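Local coordinates for endosialidase (Enterobacteria phage phi92, PDB 4HIZ), which hydrolyses internal alpha-2,8 and alpha-2,9 linkages of polysialic acid, an activity that probably lets the phage cut through the host capsule, at residues Asn386-Val394 with Trp446-Trp455; Gly489-Trp497 with Lys509-Leu517. One frame throughout, in Å; residues are numbered along the deposited sequence. Where two conformers were deposited one is given.

Interaction 1: Asn386-Val394 with Trp446-Trp455; sequences NYLRFPNNV and WPVSLSNVQW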
loop_
_atom_site.group_PDB
_atom_site.type_symbol
_atom_site.label_atom_id
_atom_site.label_comp_id
_atom_site.label_asym_id
_atom_site.label_seq_id
_atom_site.Cartn_x
_atom_site.Cartn_y
_atom_site.Cartn_z
ATOM N N ASN A 386 -32.398 24.812 -29.308
ATOM C CA ASN A 386 -32.284 26.219 -28.931
ATOM C C ASN A 386 -30.882 26.407 -28.330
ATOM O O ASN A 386 -30.460 25.592 -27.498
ATOM C CB ASN A 386 -33.322 26.520 -27.855
ATOM C CG ASN A 386 -34.737 26.392 -28.396
ATOM O OD1 ASN A 386 -35.534 25.564 -27.943
ATOM N ND2 ASN A 386 -35.035 27.194 -29.395
ATOM N N TYR A 387 -30.169 27.460 -28.746
ATOM C CA TYR A 387 -28.750 27.629 -28.426
ATOM C C TYR A 387 -28.482 28.864 -27.598
ATOM O O TYR A 387 -29.133 29.918 -27.803
ATOM C CB TYR A 387 -27.963 27.820 -29.733
ATOM C CG TYR A 387 -28.140 26.701 -30.721
ATOM C CD1 TYR A 387 -27.433 25.513 -30.578
ATOM C CD2 TYR A 387 -29.020 26.833 -31.801
ATOM C CE1 TYR A 387 -27.581 24.466 -31.496
ATOM C CE2 TYR A 387 -29.182 25.803 -32.722
ATOM C CZ TYR A 387 -28.456 24.620 -32.566
ATOM O OH TYR A 387 -28.621 23.602 -33.489
ATOM N N LEU A 388 -27.480 28.747 -26.720
ATOM C CA LEU A 388 -26.957 29.883 -25.974
ATOM C C LEU A 388 -25.426 29.798 -25.993
ATOM O O LEU A 388 -24.847 28.900 -25.367
ATOM C CB LEU A 388 -27.438 29.824 -24.515
ATOM C CG LEU A 388 -28.921 30.111 -24.232
ATOM C CD1 LEU A 388 -29.267 29.742 -22.790
ATOM C CD2 LEU A 388 -29.222 31.589 -24.479
ATOM N N ARG A 389 -24.771 30.712 -26.695
ATOM C CA ARG A 389 -23.312 30.722 -26.698
ATOM C C ARG A 389 -22.799 31.271 -25.369
ATOM O O ARG A 389 -23.269 32.312 -24.902
ATOM C CB ARG A 389 -22.827 31.629 -27.842
ATOM C CG ARG A 389 -21.302 31.688 -27.977
ATOM C CD ARG A 389 -20.776 30.513 -28.769
ATOM N NE ARG A 389 -21.172 30.582 -30.186
ATOM C CZ ARG A 389 -20.737 29.733 -31.106
ATOM N NH1 ARG A 389 -19.926 28.724 -30.778
ATOM N NH2 ARG A 389 -21.110 29.885 -32.382
ATOM N N PHE A 390 -21.838 30.598 -24.742
ATOM C CA PHE A 390 -21.158 31.256 -23.622
ATOM C C PHE A 390 -20.317 32.405 -24.155
ATOM O O PHE A 390 -19.688 32.274 -25.197
ATOM C CB PHE A 390 -20.251 30.289 -22.846
ATOM C CG PHE A 390 -20.992 29.305 -21.979
ATOM C CD1 PHE A 390 -21.401 28.079 -22.501
ATOM C CD2 PHE A 390 -21.240 29.600 -20.630
ATOM C CE1 PHE A 390 -22.074 27.158 -21.717
ATOM C CE2 PHE A 390 -21.920 28.660 -19.807
ATOM C CZ PHE A 390 -22.311 27.439 -20.357
ATOM N N PRO A 391 -20.316 33.548 -23.455
ATOM C CA PRO A 391 -19.489 34.659 -23.938
ATOM C C PRO A 391 -17.995 34.329 -23.730
ATOM O O PRO A 391 -17.633 33.420 -22.955
ATOM C CB PRO A 391 -19.904 35.829 -23.024
ATOM C CG PRO A 391 -20.355 35.169 -21.765
ATOM C CD PRO A 391 -21.048 33.892 -22.224
ATOM N N ASN A 392 -17.148 35.032 -24.466
ATOM C CA ASN A 392 -15.712 35.020 -24.199
ATOM C C ASN A 392 -14.950 33.740 -24.602
ATOM O O ASN A 392 -13.903 33.451 -24.025
ATOM C CB ASN A 392 -15.412 35.401 -22.745
ATOM C CG ASN A 392 -15.892 36.804 -22.399
ATOM O OD1 ASN A 392 -16.577 37.014 -21.389
ATOM N ND2 ASN A 392 -15.500 37.767 -23.203
ATOM N N ASN A 393 -15.450 33.023 -25.615
ATOM C CA ASN A 393 -14.697 31.940 -26.280
ATOM C C ASN A 393 -14.205 30.883 -25.279
ATOM O O ASN A 393 -12.998 30.658 -25.136
ATOM C CB ASN A 393 -13.484 32.485 -27.080
ATOM C CG ASN A 393 -13.867 33.555 -28.099
ATOM O OD1 ASN A 393 -15.050 33.831 -28.335
ATOM N ND2 ASN A 393 -12.848 34.153 -28.738
ATOM N N VAL A 394 -15.133 30.258 -24.558
ATOM C CA VAL A 394 -14.752 29.188 -23.624
ATOM C C VAL A 394 -14.207 28.042 -24.486
ATOM O O VAL A 394 -14.841 27.623 -25.458
ATOM C CB VAL A 394 -15.959 28.758 -22.752
ATOM C CG1 VAL A 394 -15.587 27.609 -21.792
ATOM C CG2 VAL A 394 -16.516 29.988 -21.926
ATOM N N TRP A 446 -35.350 29.511 -19.325
ATOM C CA TRP A 446 -34.227 29.504 -20.249
ATOM C C TRP A 446 -33.779 30.922 -20.562
ATOM O O TRP A 446 -34.588 31.738 -21.017
ATOM C CB TRP A 446 -34.684 28.815 -21.541
ATOM C CG TRP A 446 -33.594 28.549 -22.569
ATOM C CD1 TRP A 446 -33.407 29.216 -23.738
ATOM C CD2 TRP A 446 -32.576 27.519 -22.523
ATOM N NE1 TRP A 446 -32.344 28.675 -24.428
ATOM C CE2 TRP A 446 -31.826 27.626 -23.714
ATOM C CE3 TRP A 446 -32.251 26.506 -21.602
ATOM C CZ2 TRP A 446 -30.745 26.784 -24.004
ATOM C CZ3 TRP A 446 -31.199 25.660 -21.890
ATOM C CH2 TRP A 446 -30.441 25.814 -23.086
ATOM N N PRO A 447 -32.487 31.220 -20.348
ATOM C CA PRO A 447 -32.040 32.602 -20.508
ATOM C C PRO A 447 -32.166 33.149 -21.919
ATOM O O PRO A 447 -32.119 32.409 -22.910
ATOM C CB PRO A 447 -30.542 32.519 -20.208
ATOM C CG PRO A 447 -30.367 31.299 -19.385
ATOM C CD PRO A 447 -31.424 30.339 -19.825
ATOM N N VAL A 448 -32.255 34.474 -21.999
ATOM C CA VAL A 448 -32.208 35.145 -23.286
ATOM C C VAL A 448 -30.773 35.156 -23.781
ATOM O O VAL A 448 -30.524 35.054 -24.974
ATOM C CB VAL A 448 -32.763 36.573 -23.191
ATOM C CG1 VAL A 448 -32.495 37.337 -24.466
ATOM C CG2 VAL A 448 -34.259 36.519 -22.913
ATOM N N SER A 449 -29.831 35.231 -22.843
ATOM C CA SER A 449 -28.422 35.366 -23.162
ATOM C C SER A 449 -27.642 34.847 -21.976
ATOM O O SER A 449 -28.088 34.964 -20.836
ATOM C CB SER A 449 -28.091 36.841 -23.312
ATOM O OG SER A 449 -26.714 37.042 -23.424
ATOM N N LEU A 450 -26.449 34.332 -22.241
ATOM C CA LEU A 450 -25.520 33.981 -21.177
ATOM C C LEU A 450 -24.477 35.090 -20.981
ATOM O O LEU A 450 -23.457 34.849 -20.340
ATOM C CB LEU A 450 -24.804 32.672 -21.519
ATOM C CG LEU A 450 -25.709 31.425 -21.471
ATOM C CD1 LEU A 450 -24.937 30.139 -21.817
ATOM C CD2 LEU A 450 -26.359 31.269 -20.085
ATOM N N SER A 451 -24.716 36.293 -21.511
ATOM C CA SER A 451 -23.683 37.341 -21.376
ATOM C C SER A 451 -23.261 37.582 -19.931
ATOM O O SER A 451 -22.103 37.880 -19.676
ATOM C CB SER A 451 -24.143 38.657 -21.991
ATOM O OG SER A 451 -25.331 39.078 -21.354
ATOM N N ASN A 452 -24.184 37.424 -18.993
ATOM C CA ASN A 452 -23.784 37.704 -17.607
ATOM C C ASN A 452 -23.503 36.455 -16.788
ATOM O O ASN A 452 -23.507 36.484 -15.560
ATOM C CB ASN A 452 -24.770 38.637 -16.900
ATOM C CG ASN A 452 -24.773 40.023 -17.504
ATOM O OD1 ASN A 452 -25.796 40.493 -17.997
ATOM N ND2 ASN A 452 -23.614 40.683 -17.495
ATOM N N VAL A 453 -23.136 35.379 -17.478
ATOM C CA VAL A 453 -22.774 34.153 -16.768
ATOM C C VAL A 453 -21.692 34.408 -15.720
ATOM O O VAL A 453 -20.717 35.149 -15.968
ATOM C CB VAL A 453 -22.368 32.993 -17.731
ATOM C CG1 VAL A 453 -21.129 33.343 -18.542
ATOM C CG2 VAL A 453 -22.163 31.677 -16.935
ATOM N N GLN A 454 -21.901 33.822 -14.542
ATOM C CA GLN A 454 -20.973 33.947 -13.430
ATOM C C GLN A 454 -20.255 32.606 -13.258
ATOM O O GLN A 454 -20.827 31.631 -12.759
ATOM C CB GLN A 454 -21.724 34.334 -12.160
ATOM C CG GLN A 454 -20.775 34.495 -10.984
ATOM C CD GLN A 454 -21.425 35.106 -9.770
ATOM O OE1 GLN A 454 -22.643 35.053 -9.616
ATOM N NE2 GLN A 454 -20.614 35.717 -8.910
ATOM N N TRP A 455 -19.003 32.549 -13.695
ATOM C CA TRP A 455 -18.176 31.376 -13.427
ATOM C C TRP A 455 -17.436 31.519 -12.098
ATOM O O TRP A 455 -16.796 32.552 -11.828
ATOM C CB TRP A 455 -17.126 31.231 -14.522
ATOM C CG TRP A 455 -17.642 30.812 -15.895
ATOM C CD1 TRP A 455 -17.752 31.605 -17.032
ATOM C CD2 TRP A 455 -17.968 29.487 -16.296
ATOM N NE1 TRP A 455 -18.174 30.837 -18.093
ATOM C CE2 TRP A 455 -18.297 29.533 -17.678
ATOM C CE3 TRP A 455 -18.007 28.261 -15.627
ATOM C CZ2 TRP A 455 -18.652 28.395 -18.398
ATOM C CZ3 TRP A 455 -18.353 27.130 -16.325
ATOM C CH2 TRP A 455 -18.684 27.193 -17.712
HETATM O O HOH W 1 -31.853 30.002 -26.987
HETATM O O HOH W 2 -25.706 33.633 -24.837
HETATM O O HOH W 3 -18.001 32.742 -20.287
#

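Interaction 2: Gly489-Trp497 with Lys509-Leu517; sequences GGEDFLSPW and KHDGHPADL. With CA (calcium ion), chain B; NA (sodium ion), chain C.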
loop_
_atom_site.group_PDB
_atom_site.type_symbol
_atom_site.label_atom_id
_atom_site.label_comp_id
_atom_site.label_asym_id
_atom_site.label_seq_id
_atom_site.Cartn_x
_atom_site.Cartn_y
_atom_site.Cartn_z
ATOM N N GLY A 489 -9.524 15.416 -14.095
ATOM C CA GLY A 489 -8.070 15.241 -13.981
ATOM C C GLY A 489 -7.302 16.408 -13.396
ATOM O O GLY A 489 -7.713 17.566 -13.489
ATOM N N GLY A 490 -6.194 16.062 -12.736
ATOM C CA GLY A 490 -5.183 17.056 -12.353
ATOM C C GLY A 490 -3.817 16.399 -12.318
ATOM O O GLY A 490 -3.740 15.160 -12.282
ATOM N N GLU A 491 -2.741 17.201 -12.343
ATOM C CA GLU A 491 -1.392 16.636 -12.275
ATOM C C GLU A 491 -0.750 17.002 -10.954
ATOM O O GLU A 491 -1.453 17.364 -9.988
ATOM C CB GLU A 491 -0.535 17.123 -13.476
ATOM C CG GLU A 491 -1.345 16.839 -14.783
ATOM C CD GLU A 491 -0.568 17.184 -16.060
ATOM O OE1 GLU A 491 0.527 17.810 -15.990
ATOM O OE2 GLU A 491 -1.074 16.789 -17.135
ATOM N N ASP A 492 0.577 16.862 -10.914
ATOM C CA ASP A 492 1.393 17.247 -9.737
ATOM C C ASP A 492 2.711 17.688 -10.347
ATOM O O ASP A 492 2.878 17.584 -11.575
ATOM C CB ASP A 492 1.517 16.089 -8.690
ATOM C CG ASP A 492 2.282 14.850 -9.209
ATOM O OD1 ASP A 492 3.325 14.984 -9.861
ATOM O OD2 ASP A 492 1.862 13.697 -8.944
ATOM N N PHE A 493 3.638 18.209 -9.548
ATOM C CA PHE A 493 4.860 18.762 -10.168
ATOM C C PHE A 493 5.949 17.738 -10.480
ATOM O O PHE A 493 6.992 18.094 -11.020
ATOM C CB PHE A 493 5.415 19.894 -9.280
ATOM C CG PHE A 493 4.551 21.147 -9.284
ATOM C CD1 PHE A 493 4.348 21.874 -10.477
ATOM C CD2 PHE A 493 3.974 21.610 -8.092
ATOM C CE1 PHE A 493 3.547 23.018 -10.471
ATOM C CE2 PHE A 493 3.185 22.735 -8.068
ATOM C CZ PHE A 493 2.972 23.452 -9.264
ATOM N N LEU A 494 5.723 16.462 -10.197
ATOM C CA LEU A 494 6.746 15.433 -10.470
ATOM C C LEU A 494 6.767 15.071 -11.948
ATOM O O LEU A 494 5.781 14.576 -12.522
ATOM C CB LEU A 494 6.492 14.169 -9.640
ATOM C CG LEU A 494 6.428 14.452 -8.134
ATOM C CD1 LEU A 494 6.065 13.188 -7.354
ATOM C CD2 LEU A 494 7.740 15.007 -7.631
ATOM N N SER A 495 7.897 15.357 -12.577
ATOM C CA SER A 495 8.033 15.171 -14.031
ATOM C C SER A 495 7.958 13.714 -14.465
ATOM O O SER A 495 8.435 12.821 -13.771
ATOM C CB SER A 495 9.410 15.700 -14.438
ATOM O OG SER A 495 9.545 15.571 -15.869
ATOM N N PRO A 496 7.407 13.454 -15.665
ATOM C CA PRO A 496 7.482 12.104 -16.244
ATOM C C PRO A 496 8.818 11.828 -16.964
ATOM O O PRO A 496 9.093 10.685 -17.373
ATOM C CB PRO A 496 6.353 12.133 -17.300
ATOM C CG PRO A 496 6.337 13.607 -17.766
ATOM C CD PRO A 496 6.640 14.410 -16.507
ATOM N N TRP A 497 9.634 12.873 -17.133
ATOM C CA TRP A 497 10.963 12.723 -17.802
ATOM C C TRP A 497 10.846 12.167 -19.238
ATOM O O TRP A 497 11.686 11.389 -19.685
ATOM C CB TRP A 497 11.970 11.909 -16.923
ATOM C CG TRP A 497 12.138 12.619 -15.621
ATOM C CD1 TRP A 497 11.731 12.191 -14.382
ATOM C CD2 TRP A 497 12.636 13.955 -15.449
ATOM N NE1 TRP A 497 11.979 13.176 -13.447
ATOM C CE2 TRP A 497 12.533 14.266 -14.074
ATOM C CE3 TRP A 497 13.179 14.910 -16.327
ATOM C CZ2 TRP A 497 12.896 15.500 -13.564
ATOM C CZ3 TRP A 497 13.549 16.147 -15.817
ATOM C CH2 TRP A 497 13.417 16.430 -14.448
ATOM N N LYS A 509 9.169 3.701 -14.029
ATOM C CA LYS A 509 10.431 4.417 -13.860
ATOM C C LYS A 509 10.207 5.741 -13.127
ATOM O O LYS A 509 9.311 6.525 -13.492
ATOM C CB LYS A 509 11.027 4.702 -15.256
ATOM C CG LYS A 509 12.443 5.217 -15.244
ATOM C CD LYS A 509 13.067 5.105 -16.639
ATOM C CE LYS A 509 14.562 5.399 -16.613
ATOM N NZ LYS A 509 15.197 5.125 -17.926
ATOM N N HIS A 510 11.039 6.000 -12.115
ATOM C CA HIS A 510 10.926 7.213 -11.295
ATOM C C HIS A 510 9.511 7.381 -10.739
ATOM O O HIS A 510 8.996 6.454 -10.084
ATOM C CB HIS A 510 11.427 8.456 -12.070
ATOM C CG HIS A 510 12.766 8.245 -12.710
ATOM N ND1 HIS A 510 13.843 7.732 -12.013
ATOM C CD2 HIS A 510 13.190 8.433 -13.985
ATOM C CE1 HIS A 510 14.871 7.605 -12.833
ATOM N NE2 HIS A 510 14.504 8.032 -14.036
ATOM N N ASP A 511 8.888 8.533 -10.960
ATOM C CA ASP A 511 7.533 8.772 -10.431
ATOM C C ASP A 511 6.417 8.460 -11.420
ATOM O O ASP A 511 5.255 8.851 -11.211
ATOM C CB ASP A 511 7.423 10.221 -9.959
ATOM C CG ASP A 511 8.503 10.549 -8.913
ATOM O OD1 ASP A 511 8.472 9.904 -7.829
ATOM O OD2 ASP A 511 9.393 11.391 -9.191
ATOM N N GLY A 512 6.773 7.804 -12.517
ATOM C CA GLY A 512 5.771 7.571 -13.557
ATOM C C GLY A 512 5.131 8.878 -14.002
ATOM O O GLY A 512 5.800 9.924 -14.078
ATOM N N HIS A 513 3.837 8.817 -14.331
ATOM C CA HIS A 513 3.100 9.955 -14.881
ATOM C C HIS A 513 2.260 10.655 -13.840
ATOM O O HIS A 513 1.596 9.977 -13.009
ATOM C CB HIS A 513 2.205 9.429 -16.021
ATOM C CG HIS A 513 3.018 8.774 -17.087
ATOM N ND1 HIS A 513 3.811 9.500 -17.954
ATOM C CD2 HIS A 513 3.247 7.470 -17.357
ATOM C CE1 HIS A 513 4.472 8.663 -18.738
ATOM N NE2 HIS A 513 4.138 7.422 -18.405
ATOM N N PRO A 514 2.227 12.001 -13.892
ATOM C CA PRO A 514 1.598 12.761 -12.795
ATOM C C PRO A 514 0.093 12.883 -12.966
ATOM O O PRO A 514 -0.558 13.441 -12.082
ATOM C CB PRO A 514 2.234 14.166 -12.922
ATOM C CG PRO A 514 2.608 14.274 -14.389
ATOM C CD PRO A 514 3.048 12.858 -14.771
ATOM N N ALA A 515 -0.456 12.414 -14.094
ATOM C CA ALA A 515 -1.908 12.504 -14.287
ATOM C C ALA A 515 -2.676 11.514 -13.408
ATOM O O ALA A 515 -2.405 10.314 -13.447
ATOM C CB ALA A 515 -2.228 12.218 -15.770
ATOM N N ASP A 516 -3.609 12.042 -12.617
ATOM C CA ASP A 516 -4.478 11.242 -11.734
ATOM C C ASP A 516 -5.836 11.936 -11.616
ATOM O O ASP A 516 -6.009 13.053 -12.105
ATOM C CB ASP A 516 -3.818 11.033 -10.335
ATOM C CG ASP A 516 -2.840 9.879 -10.351
ATOM O OD1 ASP A 516 -3.271 8.712 -10.545
ATOM O OD2 ASP A 516 -1.621 10.134 -10.216
ATOM N N LEU A 517 -6.797 11.286 -10.958
ATOM C CA LEU A 517 -8.170 11.808 -10.910
ATOM C C LEU A 517 -8.525 12.376 -9.544
ATOM O O LEU A 517 -7.981 11.928 -8.517
ATOM C CB LEU A 517 -9.186 10.689 -11.256
ATOM C CG LEU A 517 -8.907 9.980 -12.567
ATOM C CD1 LEU A 517 -9.962 8.880 -12.759
ATOM C CD2 LEU A 517 -8.961 10.970 -13.762
HETATM CA CA CA B . -0.533 8.983 -12.377
HETATM NA NA NA C . 10.687 8.998 -6.530
HETATM O O HOH W 4 -0.576 12.364 -9.059
HETATM O O HOH W 5 4.871 11.927 -12.054
HETATM O O HOH W 6 8.552 10.151 -13.455
HETATM O O HOH W 7 9.948 12.859 -11.365
HETATM O O HOH W 8 9.957 8.711 -15.354
HETATM O O HOH W 9 11.158 9.755 -3.700
HETATM O O HOH W 10 12.623 9.417 -8.187
#

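Interaction 1: Asn386-Val394 with Trp446-Trp455
Phe390 and Leu450 lie 5.7 Å apart at their CA atoms, and from Leu388-Ser449 through this pair to Pro391-Ser451 the edge strand and the irregular 446-455 chain run in the same direction without direct backbone bonding. Three waters take the place of a strand partner. Each gives a proton to an outward carbonyl, Tyr387 O, Arg389 O or Pro391 O, and accepts one from the loop: from Trp446 NE1 (2.9 Å to water 1), from the backbone N of Leu450 and Trp455 NE1. At both indoles the water sits in the ring plane.

Between these bridges the packing is apolar. Leu388 drives CD1 onto one face of Trp446, 3.4 Å from CE2, and Pro447 CD backs the methyl on that face; the other branch, CD2, abuts the carbonyls of Pro447 and Val448. With CD1 of Leu450 anti to its CA (chi2 -180°), the methyl comes over the middle of the Phe390 ring, 3.8 Å from its centroid and 6° off the normal, a CH-pi contact. Val453 CG2 reaches the edge of that ring, while Trp455 CZ2 meets Phe390 CE2 at 3.6 Å with the planes inclined by 32°. Pro391 lays CD against Leu450 O (3.2 Å) and Val453 CG1. A type I turn, Leu450-Val453, closed by Val453 N to Leu450 O and overlapped by an ST turn in which Ser449 OG accepts from Ser451 N, keeps Val453 and Trp455 against Phe390 and Pro391.

An outermost blade strand packed against the loop between strands 435-442 and 456-460 of the next blade is an interblade joint of the sialidase-type beta-propeller.

Interaction 2: Gly489-Trp497 with Lys509-Leu517
Gly490 and Asp516 form an antiparallel hydrogen-bonded pair: Gly490 N donates to Asp516 O and Asp516 N to Gly490 O, both at 3.1 Å and nearly straight. Glu491 CA makes a CA-H...O contact to Pro514 O (3.3 Å). The Pro514 ring wedges into the bend of 491-494: its CB touches Asp492 OD1 at 3.4 Å and Leu494 O. Asp492 CG sits between its backbone N and carbonyl carbon (chi1 65°), which brings OD1 to Leu494 N in an Asx turn, met on the anti side, 20° out of the carboxylate plane; the buried Asp492 N has no partner.

The paired strands belong to the blade that closes the beta-propeller, where strand 71-75, from far earlier in the chain, completes the sheet beyond 516-523. Calcium pins this junction: His513 O, Ala515 O and Asp516 OD2 (2.7 Å) bind it, joined by Thr79 and Phe81 through their carbonyls. Asp516 OD1 is hydrogen-bonded to Thr77 OG1, and water 4 links OD2 to Asp492 OD2.

Pro496 CA still approaches Gly512 O; past this point the packing loosens and waters bridge the two chains. Water 7 gives protons to Ser495 O and Asp511 OD2 and takes one from Trp497 NE1 (2.9 Å). Leu494 CD1 lies over one face of the Asp511 carboxylate, 3.9 Å from CG. Asp511 OD1 binds sodium at 2.7 Å and OD2 also makes a salt bridge to Lys118 of the second subunit. Trp497 CD1 and His510 CD2 meet loosely, 4.1 Å apart with planes at 88°; Trp267 of the second subunit stacks on His510 and meets Trp497 edge-to-face.

Overall arrangement
Both segments of interaction 1 precede those of interaction 2 in the sequence, and both contacts belong to the catalytic propeller. Their centres are 35 Å apart and their nearest atoms about 15 Å, without touching. Strand 386-389 and the loop 446-455 belong to different sheets, and the first contact therefore joins two blades, whereas the second helps close the ring. Interaction 1 lies 34 Å from the chain centre and touches no other subunit; interaction 2, at 18 Å, meets the second subunit of the trimer. The bound sialic acid is about 9 Å from the Pro496 side chain, and Ser498, Ile499 and Ser503 of a glycan pocket lie in the connection just after 489-497.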